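Local coordinates for phenol hydroxylase component phN (Pseudomonas stutzeri, PDB 3U52), which probably serves as the oxygenase subunit of a bacterial multicomponent phenol hydroxylase, using a carboxylate-bridged type di-iron centre to hydroxylate phenols with molecular oxygen, at residues H160-W170 / Y474-D482; V169-S177 / C399-I407. All coordinates share one frame; numbering follows the deposited sequence.

Contact 1: residues H160-W170 / Y474-D482; sequences HDGPHMHDRVW and YYHINIGED. With XE (xenon), chain R.
His-164 holds its CG anti to the backbone N (chi1 174°) and His-476 turns its CG anti to the carbonyl carbon (chi1 -71°), and these two settings lay the imidazoles face to face in a stack. The stack joins the short helix 162-166, in the helical, di-iron-binding hydroxylase fold, to the irregular 474-482 region that follows helix 467-474. The ring centroids are 3.6 Å apart and the planes differ by 13°, with NE2 of His-164 over the middle of the His-476 ring. Each imidazole is also fixed through a nitrogen. His-164 NE2 donates to Tyr-474 O at 2.8 Å. His-476 ND1 makes a His-carboxylate hydrogen bond to Asp-161 OD1 at 3.0 Å; the acceptor lies in the His-476 ring plane, yet ND1 approaches it from above the carboxylate plane. That OD1 also forms a salt bridge with a basic side chain of another protein chain, so a subunit interface borders the pair. On the opposite face of His-164 lies the guanidinium of Arg-168, whose NH1 donates to the His-164 carbonyl oxygen; the methylenes of Arg-168 run across the Tyr-474 ring, CD standing 3.8 Å from its centroid in a CH-pi contact. Val-169 covers one face of the Tyr-475 ring with CA and CG2, and Met-165 CE reaches Ile-477 CG1 at 3.6 Å. At the other end, His-160 NE2 donates to Asp-482 OD1 at 2.8 Å, on the syn side though tilted out of the carboxylate plane. This oxygen accepts a second bond, from Asn-478 N on the opposite face of that plane. Near Trp-170, a water donates to Arg-168 O and is hydrogen-bonded to Tyr-475 OH at 2.7 Å.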
loop_
_atom_site.group_PDB
_atom_site.type_symbol
_atom_site.label_atom_id
_atom_site.label_comp_id
_atom_site.label_asym_id
_atom_site.label_seq_id
_atom_site.Cartn_x
_atom_site.Cartn_y
_atom_site.Cartn_z
ATOM N N HIS A 160 -13.085 1.611 22.600
ATOM C CA HIS A 160 -11.898 2.046 23.350
ATOM C C HIS A 160 -11.341 1.079 24.378
ATOM O O HIS A 160 -10.203 1.279 24.875
ATOM C CB HIS A 160 -12.149 3.433 24.031
ATOM C CG HIS A 160 -13.398 3.478 24.852
ATOM N ND1 HIS A 160 -13.439 3.057 26.157
ATOM C CD2 HIS A 160 -14.664 3.836 24.536
ATOM C CE1 HIS A 160 -14.667 3.178 26.627
ATOM N NE2 HIS A 160 -15.435 3.633 25.658
ATOM N N ASP A 161 -12.093 0.045 24.730
ATOM C CA ASP A 161 -11.608 -0.878 25.785
ATOM C C ASP A 161 -12.042 -2.339 25.527
ATOM O O ASP A 161 -12.555 -3.023 26.436
ATOM C CB ASP A 161 -12.142 -0.379 27.137
ATOM C CG ASP A 161 -10.999 -0.132 28.181
ATOM O OD1 ASP A 161 -11.103 0.789 29.024
ATOM O OD2 ASP A 161 -10.005 -0.901 28.177
ATOM N N GLY A 162 -11.929 -2.759 24.274
ATOM C CA GLY A 162 -12.317 -4.097 23.829
ATOM C C GLY A 162 -11.928 -5.263 24.745
ATOM O O GLY A 162 -12.812 -6.009 25.185
ATOM N N PRO A 163 -10.611 -5.504 24.978
ATOM C CA PRO A 163 -10.189 -6.639 25.808
ATOM C C PRO A 163 -10.706 -6.556 27.279
ATOM O O PRO A 163 -11.060 -7.565 27.884
ATOM C CB PRO A 163 -8.662 -6.558 25.757
ATOM C CG PRO A 163 -8.356 -5.721 24.554
ATOM C CD PRO A 163 -9.465 -4.774 24.382
ATOM N N HIS A 164 -10.742 -5.356 27.841
ATOM C CA HIS A 164 -11.299 -5.123 29.196
ATOM C C HIS A 164 -12.788 -5.496 29.270
ATOM O O HIS A 164 -13.228 -6.212 30.166
ATOM C CB HIS A 164 -11.071 -3.663 29.620
ATOM C CG HIS A 164 -11.733 -3.290 30.911
ATOM N ND1 HIS A 164 -11.069 -3.338 32.122
ATOM C CD2 HIS A 164 -13.014 -2.927 31.189
ATOM C CE1 HIS A 164 -11.909 -3.015 33.093
ATOM N NE2 HIS A 164 -13.091 -2.738 32.556
ATOM N N MET A 165 -13.548 -5.040 28.298
ATOM C CA MET A 165 -14.965 -5.349 28.237
ATOM C C MET A 165 -15.210 -6.819 27.933
ATOM O O MET A 165 -16.129 -7.434 28.529
ATOM C CB MET A 165 -15.628 -4.467 27.187
ATOM C CG MET A 165 -15.636 -3.040 27.601
ATOM S SD MET A 165 -16.567 -2.092 26.435
ATOM C CE MET A 165 -16.321 -0.366 26.994
ATOM N N HIS A 166 -14.362 -7.423 27.102
ATOM C CA HIS A 166 -14.543 -8.875 26.726
ATOM C C HIS A 166 -14.570 -9.805 27.932
ATOM O O HIS A 166 -15.270 -10.806 27.935
ATOM C CB HIS A 166 -13.392 -9.342 25.803
ATOM C CG HIS A 166 -13.559 -10.724 25.231
ATOM N ND1 HIS A 166 -14.346 -10.990 24.130
ATOM C CD2 HIS A 166 -12.984 -11.912 25.568
ATOM C CE1 HIS A 166 -14.270 -12.281 23.824
ATOM N NE2 HIS A 166 -13.434 -12.866 24.674
ATOM N N ASP A 167 -13.774 -9.468 28.963
ATOM C CA ASP A 167 -13.703 -10.267 30.215
ATOM C C ASP A 167 -14.869 -10.012 31.202
ATOM O O ASP A 167 -15.063 -10.802 32.132
ATOM C CB ASP A 167 -12.375 -10.028 30.956
ATOM C CG ASP A 167 -11.152 -10.709 30.296
ATOM O OD1 ASP A 167 -11.297 -11.513 29.368
ATOM O OD2 ASP A 167 -10.000 -10.472 30.738
ATOM N N ARG A 168 -15.616 -8.918 31.007
ATOM C CA ARG A 168 -16.550 -8.436 32.034
ATOM C C ARG A 168 -17.971 -8.301 31.564
ATOM O O ARG A 168 -18.886 -8.740 32.263
ATOM C CB ARG A 168 -16.084 -7.097 32.633
ATOM C CG ARG A 168 -14.733 -7.205 33.337
ATOM C CD ARG A 168 -14.156 -5.869 33.765
ATOM N NE ARG A 168 -12.868 -6.054 34.460
ATOM C CZ ARG A 168 -11.725 -6.463 33.887
ATOM N NH1 ARG A 168 -11.636 -6.734 32.582
ATOM N NH2 ARG A 168 -10.643 -6.615 34.639
ATOM N N VAL A 169 -18.163 -7.666 30.417
ATOM C CA VAL A 169 -19.491 -7.291 29.937
ATOM C C VAL A 169 -20.406 -8.470 29.668
ATOM O O VAL A 169 -20.014 -9.451 29.048
ATOM C CB VAL A 169 -19.423 -6.383 28.665
ATOM C CG1 VAL A 169 -20.803 -6.096 28.140
ATOM C CG2 VAL A 169 -18.723 -5.057 28.971
ATOM N N TRP A 170 -21.658 -8.326 30.097
ATOM C CA TRP A 170 -22.621 -9.408 30.056
ATOM C C TRP A 170 -22.633 -10.158 28.725
ATOM O O TRP A 170 -22.374 -11.358 28.704
ATOM C CB TRP A 170 -24.034 -8.934 30.539
ATOM C CG TRP A 170 -24.713 -7.948 29.610
ATOM C CD1 TRP A 170 -24.514 -6.580 29.549
ATOM C CD2 TRP A 170 -25.702 -8.262 28.605
ATOM N NE1 TRP A 170 -25.293 -6.029 28.532
ATOM C CE2 TRP A 170 -26.034 -7.035 27.939
ATOM C CE3 TRP A 170 -26.308 -9.461 28.164
ATOM C CZ2 TRP A 170 -26.977 -6.987 26.870
ATOM C CZ3 TRP A 170 -27.266 -9.400 27.094
ATOM C CH2 TRP A 170 -27.598 -8.177 26.484
ATOM N N TYR A 474 -17.183 -0.859 36.407
ATOM C CA TYR A 474 -16.701 -2.203 36.114
ATOM C C TYR A 474 -16.480 -2.401 34.625
ATOM O O TYR A 474 -15.403 -2.859 34.216
ATOM C CB TYR A 474 -17.665 -3.278 36.660
ATOM C CG TYR A 474 -17.072 -4.683 36.707
ATOM C CD1 TYR A 474 -17.678 -5.739 36.014
ATOM C CD2 TYR A 474 -15.883 -4.945 37.387
ATOM C CE1 TYR A 474 -17.125 -7.018 36.040
ATOM C CE2 TYR A 474 -15.331 -6.230 37.444
ATOM C CZ TYR A 474 -15.956 -7.246 36.747
ATOM O OH TYR A 474 -15.424 -8.502 36.799
ATOM N N TYR A 475 -17.493 -2.037 33.825
ATOM C CA TYR A 475 -17.445 -2.249 32.387
ATOM C C TYR A 475 -16.617 -1.237 31.636
ATOM O O TYR A 475 -16.205 -1.522 30.491
ATOM C CB TYR A 475 -18.874 -2.277 31.769
ATOM C CG TYR A 475 -19.713 -3.462 32.182
ATOM C CD1 TYR A 475 -19.188 -4.497 32.930
ATOM C CD2 TYR A 475 -21.037 -3.553 31.778
ATOM C CE1 TYR A 475 -19.981 -5.595 33.284
ATOM C CE2 TYR A 475 -21.804 -4.622 32.100
ATOM C CZ TYR A 475 -21.305 -5.621 32.843
ATOM O OH TYR A 475 -22.170 -6.671 33.079
ATOM N N HIS A 476 -16.406 -0.062 32.248
ATOM C CA HIS A 476 -15.794 1.105 31.596
ATOM C C HIS A 476 -16.612 1.569 30.429
ATOM O O HIS A 476 -16.050 2.109 29.501
ATOM C CB HIS A 476 -14.392 0.768 31.069
ATOM C CG HIS A 476 -13.360 0.590 32.143
ATOM N ND1 HIS A 476 -12.016 0.448 31.861
ATOM C CD2 HIS A 476 -13.465 0.514 33.484
ATOM C CE1 HIS A 476 -11.340 0.299 32.987
ATOM N NE2 HIS A 476 -12.200 0.315 33.982
ATOM N N ILE A 477 -17.922 1.309 30.429
ATOM C CA ILE A 477 -18.829 1.918 29.462
ATOM C C ILE A 477 -19.138 3.353 29.903
ATOM O O ILE A 477 -19.600 3.590 31.033
ATOM C CB ILE A 477 -20.086 1.002 29.225
ATOM C CG1 ILE A 477 -19.662 -0.231 28.377
ATOM C CG2 ILE A 477 -21.258 1.778 28.605
ATOM C CD1 ILE A 477 -20.545 -1.444 28.479
ATOM N N ASN A 478 -18.834 4.332 29.062
ATOM C CA ASN A 478 -19.082 5.703 29.482
ATOM C C ASN A 478 -20.534 6.002 29.246
ATOM O O ASN A 478 -20.942 6.164 28.111
ATOM C CB ASN A 478 -18.225 6.701 28.715
ATOM C CG ASN A 478 -16.746 6.508 28.998
ATOM O OD1 ASN A 478 -15.928 6.502 28.082
ATOM N ND2 ASN A 478 -16.408 6.316 30.264
ATOM N N ILE A 479 -21.298 6.074 30.327
ATOM C CA ILE A 479 -22.729 6.349 30.239
ATOM C C ILE A 479 -23.051 7.670 29.534
ATOM O O ILE A 479 -22.538 8.734 29.905
ATOM C CB ILE A 479 -23.389 6.299 31.603
ATOM C CG1 ILE A 479 -23.151 4.926 32.240
ATOM C CG2 ILE A 479 -24.896 6.654 31.468
ATOM C CD1 ILE A 479 -23.313 4.897 33.774
ATOM N N GLY A 480 -23.937 7.598 28.545
ATOM C CA GLY A 480 -24.277 8.745 27.706
ATOM C C GLY A 480 -23.416 8.888 26.462
ATOM O O GLY A 480 -23.751 9.670 25.561
ATOM N N GLU A 481 -22.321 8.116 26.379
ATOM C CA GLU A 481 -21.450 8.165 25.226
ATOM C C GLU A 481 -21.461 6.865 24.417
ATOM O O GLU A 481 -21.650 6.896 23.213
ATOM C CB GLU A 481 -20.027 8.494 25.664
ATOM C CG GLU A 481 -19.848 9.880 26.197
ATOM C CD GLU A 481 -18.414 10.119 26.678
ATOM O OE1 GLU A 481 -17.464 9.542 26.084
ATOM O OE2 GLU A 481 -18.233 10.885 27.661
ATOM N N ASP A 482 -21.192 5.739 25.072
ATOM C CA ASP A 482 -21.051 4.464 24.381
ATOM C C ASP A 482 -22.366 3.711 24.290
ATOM O O ASP A 482 -22.513 2.813 23.431
ATOM C CB ASP A 482 -20.105 3.544 25.145
ATOM C CG ASP A 482 -18.694 4.117 25.311
ATOM O OD1 ASP A 482 -18.100 3.828 26.356
ATOM O OD2 ASP A 482 -18.165 4.809 24.404
HETATM XE XE XE R . -28.419 -7.050 30.762
HETATM O O HOH W 1 -21.006 -8.615 34.543
#

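Contact 2: residues V169-S177 / C399-I407; sequences VWYLSVPKS and CQVCQIPTI. With ZN (zinc ion), chain I; XE (xenon), chain R.
Trp-170 and Pro-405 cross at about a right angle, the indole bringing its CZ3 to 3.9 Å from CG of the proline ring. One indole face carries a xenon atom over its centre, 3.7 Å from CD2, and Tyr-171 CB lies over the opposite face, offset toward the rim. The indole NE1 is bonded to Ala-345 O, outside the two segments. With an alanine here in place of Trp-170, Pro-405 would probably lose its aromatic neighbour, the xenon site one wall, and Ala-345 O this donor. Farther along, Val-174 meets Ile-404 obliquely: both valine methyls lie against the isoleucine CG1, with Val-174 CG1 at 3.7 Å from that atom. Gln-403 projects toward Ser-173 and Ser-177 of helix 173-184 as an extended chain, and its amide spans one helical turn. Its OE1 is 2.8 Å from Ser-173 OG in a hydrogen bond whose proton is contested by Trp-170 O, while its NE2 lies 3.4 Å from Ser-177 CB. Ser-177 OG turns back to the helix and donates to Ser-173 O at 2.8 Å. One water bridges the two backbones, donating to Val-174 O and to Cys-402 O. The loop itself is organised round a metal: Cys-399 SG and Cys-402 SG bind zinc, and Cys-432 and Cys-436 complete a four-cysteine site of the CxxC kind. Val-401 N donates to Cys-399 SG at 3.5 Å, and Cys-402 N and Ile-404 N make weak bonds to the sulfurs. The thiolates and zinc would thus shape the 399-407 loop from one side, while its other side meets helix 173-184 through apolar contacts, one serine-amide bond and one bridging water.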
loop_
_atom_site.group_PDB
_atom_site.type_symbol
_atom_site.label_atom_id
_atom_site.label_comp_id
_atom_site.label_asym_id
_atom_site.label_seq_id
_atom_site.Cartn_x
_atom_site.Cartn_y
_atom_site.Cartn_z
ATOM N N VAL A 169 -18.163 -7.666 30.417
ATOM C CA VAL A 169 -19.491 -7.291 29.937
ATOM C C VAL A 169 -20.406 -8.470 29.668
ATOM O O VAL A 169 -20.014 -9.451 29.048
ATOM C CB VAL A 169 -19.423 -6.383 28.665
ATOM C CG1 VAL A 169 -20.803 -6.096 28.140
ATOM C CG2 VAL A 169 -18.723 -5.057 28.971
ATOM N N TRP A 170 -21.658 -8.326 30.097
ATOM C CA TRP A 170 -22.621 -9.408 30.056
ATOM C C TRP A 170 -22.633 -10.158 28.725
ATOM O O TRP A 170 -22.374 -11.358 28.704
ATOM C CB TRP A 170 -24.034 -8.934 30.539
ATOM C CG TRP A 170 -24.713 -7.948 29.610
ATOM C CD1 TRP A 170 -24.514 -6.580 29.549
ATOM C CD2 TRP A 170 -25.702 -8.262 28.605
ATOM N NE1 TRP A 170 -25.293 -6.029 28.532
ATOM C CE2 TRP A 170 -26.034 -7.035 27.939
ATOM C CE3 TRP A 170 -26.308 -9.461 28.164
ATOM C CZ2 TRP A 170 -26.977 -6.987 26.870
ATOM C CZ3 TRP A 170 -27.266 -9.400 27.094
ATOM C CH2 TRP A 170 -27.598 -8.177 26.484
ATOM N N TYR A 171 -22.868 -9.470 27.607
ATOM C CA TYR A 171 -23.106 -10.171 26.328
ATOM C C TYR A 171 -21.801 -10.758 25.698
ATOM O O TYR A 171 -21.821 -11.685 24.902
ATOM C CB TYR A 171 -23.850 -9.215 25.363
ATOM C CG TYR A 171 -22.946 -8.174 24.699
ATOM C CD1 TYR A 171 -22.309 -8.487 23.498
ATOM C CD2 TYR A 171 -22.733 -6.919 25.255
ATOM C CE1 TYR A 171 -21.478 -7.609 22.882
ATOM C CE2 TYR A 171 -21.886 -6.002 24.638
ATOM C CZ TYR A 171 -21.255 -6.381 23.428
ATOM O OH TYR A 171 -20.374 -5.597 22.711
ATOM N N LEU A 172 -20.660 -10.183 26.062
ATOM C CA LEU A 172 -19.344 -10.705 25.650
ATOM C C LEU A 172 -18.927 -11.983 26.378
ATOM O O LEU A 172 -17.978 -12.650 25.950
ATOM C CB LEU A 172 -18.259 -9.609 25.846
ATOM C CG LEU A 172 -18.587 -8.363 24.994
ATOM C CD1 LEU A 172 -17.660 -7.192 25.320
ATOM C CD2 LEU A 172 -18.452 -8.752 23.512
ATOM N N SER A 173 -19.621 -12.359 27.453
ATOM C CA SER A 173 -19.399 -13.714 27.992
ATOM C C SER A 173 -19.814 -14.859 27.027
ATOM O O SER A 173 -19.354 -15.987 27.196
ATOM C CB SER A 173 -20.055 -13.907 29.367
ATOM O OG SER A 173 -21.462 -14.248 29.190
ATOM N N VAL A 174 -20.693 -14.572 26.048
ATOM C CA VAL A 174 -21.043 -15.516 24.963
ATOM C C VAL A 174 -19.818 -15.929 24.137
ATOM O O VAL A 174 -19.459 -17.125 24.137
ATOM C CB VAL A 174 -22.196 -14.964 24.087
ATOM C CG1 VAL A 174 -22.663 -15.968 23.117
ATOM C CG2 VAL A 174 -23.370 -14.460 24.988
ATOM N N PRO A 175 -19.162 -14.988 23.397
ATOM C CA PRO A 175 -17.902 -15.428 22.769
ATOM C C PRO A 175 -16.804 -15.890 23.726
ATOM O O PRO A 175 -16.103 -16.840 23.403
ATOM C CB PRO A 175 -17.387 -14.152 22.048
ATOM C CG PRO A 175 -18.199 -13.036 22.578
ATOM C CD PRO A 175 -19.509 -13.608 23.014
ATOM N N LYS A 176 -16.636 -15.225 24.870
ATOM C CA LYS A 176 -15.594 -15.610 25.826
ATOM C C LYS A 176 -15.738 -17.060 26.339
ATOM O O LYS A 176 -14.768 -17.845 26.275
ATOM C CB LYS A 176 -15.530 -14.627 26.990
ATOM C CG LYS A 176 -14.243 -14.789 27.841
ATOM C CD LYS A 176 -14.287 -13.829 29.004
ATOM C CE LYS A 176 -13.457 -14.321 30.193
ATOM N NZ LYS A 176 -12.006 -14.262 29.924
ATOM N N SER A 177 -16.931 -17.424 26.821
ATOM C CA SER A 177 -17.119 -18.777 27.318
ATOM C C SER A 177 -17.048 -19.842 26.204
ATOM O O SER A 177 -16.642 -20.981 26.461
ATOM C CB SER A 177 -18.426 -18.909 28.137
ATOM O OG SER A 177 -19.551 -18.827 27.285
ATOM N N CYS A 399 -28.629 -18.596 29.912
ATOM C CA CYS A 399 -28.400 -20.032 29.761
ATOM C C CYS A 399 -27.119 -20.447 30.475
ATOM O O CYS A 399 -26.090 -19.818 30.296
ATOM C CB CYS A 399 -28.244 -20.390 28.282
ATOM S SG CYS A 399 -28.030 -22.143 27.906
ATOM N N GLN A 400 -27.173 -21.571 31.211
ATOM C CA GLN A 400 -26.017 -22.068 31.945
ATOM C C GLN A 400 -24.826 -22.435 30.984
ATOM O O GLN A 400 -23.656 -22.475 31.406
ATOM C CB GLN A 400 -26.418 -23.315 32.767
ATOM C CG GLN A 400 -25.284 -23.830 33.768
ATOM C CD GLN A 400 -24.951 -22.793 34.825
ATOM O OE1 GLN A 400 -23.774 -22.594 35.234
ATOM N NE2 GLN A 400 -25.961 -22.176 35.319
ATOM N N VAL A 401 -25.119 -22.681 29.712
ATOM C CA VAL A 401 -24.073 -23.204 28.783
ATOM C C VAL A 401 -23.616 -22.076 27.844
ATOM O O VAL A 401 -22.458 -21.669 27.893
ATOM C CB VAL A 401 -24.521 -24.481 28.008
ATOM C CG1 VAL A 401 -23.532 -24.846 26.888
ATOM C CG2 VAL A 401 -24.732 -25.697 28.983
ATOM N N CYS A 402 -24.523 -21.513 27.056
ATOM C CA CYS A 402 -24.093 -20.582 25.988
ATOM C C CYS A 402 -24.046 -19.185 26.532
ATOM O O CYS A 402 -23.389 -18.318 25.929
ATOM C CB CYS A 402 -24.996 -20.698 24.719
ATOM S SG CYS A 402 -26.692 -20.086 24.923
ATOM N N GLN A 403 -24.655 -19.002 27.726
ATOM C CA GLN A 403 -24.816 -17.713 28.434
ATOM C C GLN A 403 -25.559 -16.592 27.752
ATOM O O GLN A 403 -25.529 -15.493 28.247
ATOM C CB GLN A 403 -23.493 -17.182 29.015
ATOM C CG GLN A 403 -22.719 -18.367 29.702
ATOM C CD GLN A 403 -21.434 -17.948 30.329
ATOM O OE1 GLN A 403 -21.177 -16.752 30.489
ATOM N NE2 GLN A 403 -20.604 -18.920 30.691
ATOM N N ILE A 404 -26.279 -16.867 26.686
ATOM C CA ILE A 404 -27.153 -15.865 26.081
ATOM C C ILE A 404 -28.407 -15.805 27.022
ATOM O O ILE A 404 -28.798 -16.830 27.573
ATOM C CB ILE A 404 -27.543 -16.296 24.642
ATOM C CG1 ILE A 404 -26.282 -16.455 23.784
ATOM C CG2 ILE A 404 -28.497 -15.228 23.956
ATOM C CD1 ILE A 404 -26.502 -16.900 22.327
ATOM N N PRO A 405 -29.022 -14.618 27.213
ATOM C CA PRO A 405 -30.301 -14.626 27.890
ATOM C C PRO A 405 -31.229 -15.653 27.235
ATOM O O PRO A 405 -31.126 -15.918 26.050
ATOM C CB PRO A 405 -30.860 -13.244 27.619
ATOM C CG PRO A 405 -29.752 -12.390 27.397
ATOM C CD PRO A 405 -28.613 -13.255 26.848
ATOM N N THR A 406 -32.165 -16.193 27.991
ATOM C CA THR A 406 -33.059 -17.221 27.444
ATOM C C THR A 406 -34.199 -16.581 26.632
ATOM O O THR A 406 -35.325 -16.490 27.079
ATOM C CB THR A 406 -33.573 -18.150 28.584
ATOM O OG1 THR A 406 -33.981 -17.344 29.685
ATOM C CG2 THR A 406 -32.425 -18.942 29.090
ATOM N N ILE A 407 -33.889 -16.153 25.417
ATOM C CA ILE A 407 -34.809 -15.316 24.618
ATOM C C ILE A 407 -35.393 -16.111 23.425
ATOM O O ILE A 407 -36.197 -15.577 22.674
ATOM C CB ILE A 407 -34.036 -14.119 23.981
ATOM C CG1 ILE A 407 -32.839 -14.643 23.177
ATOM C CG2 ILE A 407 -33.497 -13.202 25.019
ATOM C CD1 ILE A 407 -32.157 -13.598 22.289
HETATM ZN ZN ZN I . -27.846 -21.933 25.546
HETATM XE XE XE R . -28.419 -7.050 30.762
HETATM O O HOH W 2 -21.506 -18.991 24.115
#

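How the contacts relate
The two contacts lie about 16 Å apart, centre to centre, and share Val-169 and Trp-170, the turn between helix 162-166 and helix 173-184. Along the chain, 160-170 overlaps 169-177; 399-407 follows much later and 474-482 later still, so the span bridged by contact 2 falls within that bridged by contact 1. A salt bridge from Asp-167 to Lys-176 and packing of Leu-172 against Met-165 and His-166 hold the two neighbouring segments together. One short part of the hydroxylase region therefore receives both the zinc-binding loop and the later 474-482 region, joining these C-terminal elements to the helical body, and both contacts touch the same xenon.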